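Tryptophan--tRNA ligase (Mycoplasma pneumoniae, PDB 2YY5) probably catalyses the ATP-dependent attachment of tryptophan to tRNA(Trp), releasing AMP and diphosphate, and works as a homodimer. Local coordinates at residues R66-V71 with A78-Q83. The protein carries 1 engineered substitution. Residues are numbered along the deposited sequence; the frame is centred on the assembly and turned at random.
Sequences RTLLAV and ACLFLQ
Leu80, on strand 78-82, sets its two methyls against the ends of two consecutive leucines of helix 54-71, one to each. Its CD1 lies 3.6 Å from CD1 of Leu68, and its CD2 lies equally close, 3.6 Å, to CD1 of Leu69. The forked end of one residue thus touches two neighbours on a helical turn, a small worked example of how a branched side chain joins helix to sheet without any polar link. The two helical leucines arrive differently. Leu68 leaves the helix pointing at the strand, with CG anti to its own carbonyl carbon (chi1 -64°), whereas Leu69 leaves it at an angle to the strand, and only the far end of its side chain draws near to CD2 of Leu80. On the strand, CG of Leu80 stands anti to its backbone N (chi1 171°), which carries the fork out to the helix. The contact is slender: about 115 Å² is buried, both sides taken together. The CA atoms of Leu68 and Leu80 remain 8.9 Å apart.

Helix 54-71 follows strand 37-42 and precedes strand 78-82, the two strands lying side by side and parallel, so it belongs to a beta-alpha-beta crossover of the nucleotide-binding Rossmann-like core of class I synthetases. Backbone hydrogen bonds from Cys79 and Phe81 to strand 37-42 hold Leu80's strand in that sheet. Further out, Cys317 of helix 311-340 also packs on Leu80, Leu73 touches Leu68, and Ile309 touches Leu69. The bound tryptophanyl-adenylate analogue lies about 9 Å from the side chain of Leu68.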
loop_
_atom_site.group_PDB
_atom_site.type_symbol
_atom_site.label_atom_id
_atom_site.label_comp_id
_atom_site.label_asym_id
_atom_site.label_seq_id
_atom_site.Cartn_x
_atom_site.Cartn_y
_atom_site.Cartn_z
ATOM N N ARG B 66 -14.452 8.512 -21.260
ATOM C CA ARG B 66 -15.316 9.059 -22.292
ATOM C C ARG B 66 -16.087 10.276 -21.778
ATOM O O ARG B 66 -16.228 11.272 -22.488
ATOM C CB ARG B 66 -16.285 7.996 -22.802
ATOM C CG ARG B 66 -15.660 7.034 -23.804
ATOM C CD ARG B 66 -16.733 6.273 -24.549
ATOM N NE ARG B 66 -17.647 5.594 -23.637
ATOM C CZ ARG B 66 -18.805 5.058 -24.003
ATOM N NH1 ARG B 66 -19.575 4.458 -23.105
ATOM N NH2 ARG B 66 -19.197 5.129 -25.270
ATOM N N THR B 67 -16.581 10.206 -20.545
ATOM C CA THR B 67 -17.310 11.331 -19.973
ATOM C C THR B 67 -16.415 12.569 -19.884
ATOM O O THR B 67 -16.818 13.669 -20.266
ATOM C CB THR B 67 -17.841 11.003 -18.562
ATOM O OG1 THR B 67 -18.826 9.964 -18.647
ATOM C CG2 THR B 67 -18.472 12.233 -17.932
ATOM N N LEU B 68 -15.196 12.384 -19.386
ATOM C CA LEU B 68 -14.258 13.494 -19.247
ATOM C C LEU B 68 -13.933 14.139 -20.589
ATOM O O LEU B 68 -13.741 15.351 -20.673
ATOM C CB LEU B 68 -12.977 13.025 -18.553
ATOM C CG LEU B 68 -13.184 12.559 -17.109
ATOM C CD1 LEU B 68 -11.864 12.107 -16.506
ATOM C CD2 LEU B 68 -13.786 13.702 -16.297
ATOM N N LEU B 69 -13.873 13.324 -21.636
ATOM C CA LEU B 69 -13.600 13.822 -22.979
ATOM C C LEU B 69 -14.858 14.499 -23.518
ATOM O O LEU B 69 -14.803 15.623 -24.021
ATOM C CB LEU B 69 -13.188 12.670 -23.900
ATOM C CG LEU B 69 -11.696 12.373 -24.113
ATOM C CD1 LEU B 69 -10.910 12.621 -22.854
ATOM C CD2 LEU B 69 -11.533 10.926 -24.572
ATOM N N ALA B 70 -15.996 13.818 -23.390
ATOM C CA ALA B 70 -17.268 14.354 -23.874
ATOM C C ALA B 70 -17.536 15.688 -23.214
ATOM O O ALA B 70 -18.296 16.511 -23.717
ATOM C CB ALA B 70 -18.400 13.400 -23.557
ATOM N N VAL B 71 -16.897 15.901 -22.077
ATOM C CA VAL B 71 -17.092 17.127 -21.342
ATOM C C VAL B 71 -16.142 18.240 -21.750
ATOM O O VAL B 71 -16.432 19.409 -21.519
ATOM C CB VAL B 71 -17.006 16.840 -19.845
ATOM C CG1 VAL B 71 -16.622 18.081 -19.085
ATOM C CG2 VAL B 71 -18.358 16.317 -19.376
ATOM N N ALA B 78 -4.220 18.871 -21.499
ATOM C CA ALA B 78 -4.087 18.283 -20.171
ATOM C C ALA B 78 -3.539 16.856 -20.215
ATOM O O ALA B 78 -3.260 16.320 -21.285
ATOM C CB ALA B 78 -5.444 18.296 -19.472
ATOM N N CYS B 79 -3.385 16.255 -19.035
ATOM C CA CYS B 79 -2.891 14.890 -18.897
ATOM C C CYS B 79 -3.941 14.042 -18.195
ATOM O O CYS B 79 -4.244 14.274 -17.026
ATOM C CB CYS B 79 -1.607 14.864 -18.074
ATOM S SG CYS B 79 -1.024 13.193 -17.725
ATOM N N LEU B 80 -4.494 13.064 -18.905
ATOM C CA LEU B 80 -5.519 12.189 -18.343
ATOM C C LEU B 80 -4.999 10.752 -18.309
ATOM O O LEU B 80 -4.731 10.163 -19.351
ATOM C CB LEU B 80 -6.793 12.278 -19.191
ATOM C CG LEU B 80 -7.937 11.290 -18.931
ATOM C CD1 LEU B 80 -8.477 11.430 -17.504
ATOM C CD2 LEU B 80 -9.041 11.550 -19.959
ATOM N N PHE B 81 -4.861 10.188 -17.114
ATOM C CA PHE B 81 -4.340 8.832 -16.993
ATOM C C PHE B 81 -5.118 7.923 -16.045
ATOM O O PHE B 81 -6.027 8.367 -15.355
ATOM C CB PHE B 81 -2.874 8.891 -16.563
ATOM C CG PHE B 81 -2.657 9.450 -15.176
ATOM C CD1 PHE B 81 -2.330 8.607 -14.116
ATOM C CD2 PHE B 81 -2.696 10.825 -14.949
ATOM C CE1 PHE B 81 -2.029 9.124 -12.851
ATOM C CE2 PHE B 81 -2.395 11.353 -13.684
ATOM C CZ PHE B 81 -2.059 10.500 -12.636
ATOM N N LEU B 82 -4.754 6.639 -16.030
ATOM C CA LEU B 82 -5.399 5.665 -15.154
ATOM C C LEU B 82 -4.428 5.350 -14.027
ATOM O O LEU B 82 -3.360 4.787 -14.262
ATOM C CB LEU B 82 -5.735 4.379 -15.912
ATOM C CG LEU B 82 -6.443 3.329 -15.049
ATOM C CD1 LEU B 82 -7.841 3.831 -14.753
ATOM C CD2 LEU B 82 -6.508 1.976 -15.751
ATOM N N GLN B 83 -4.811 5.725 -12.808
ATOM C CA GLN B 83 -3.994 5.521 -11.615
ATOM C C GLN B 83 -3.236 4.188 -11.565
ATOM O O GLN B 83 -2.034 4.157 -11.311
ATOM C CB GLN B 83 -4.877 5.675 -10.366
ATOM C CG GLN B 83 -4.148 5.539 -9.036
ATOM C CD GLN B 83 -5.078 5.721 -7.852
ATOM O OE1 GLN B 83 -6.271 5.448 -7.945
ATOM N NE2 GLN B 83 -4.532 6.166 -6.728
#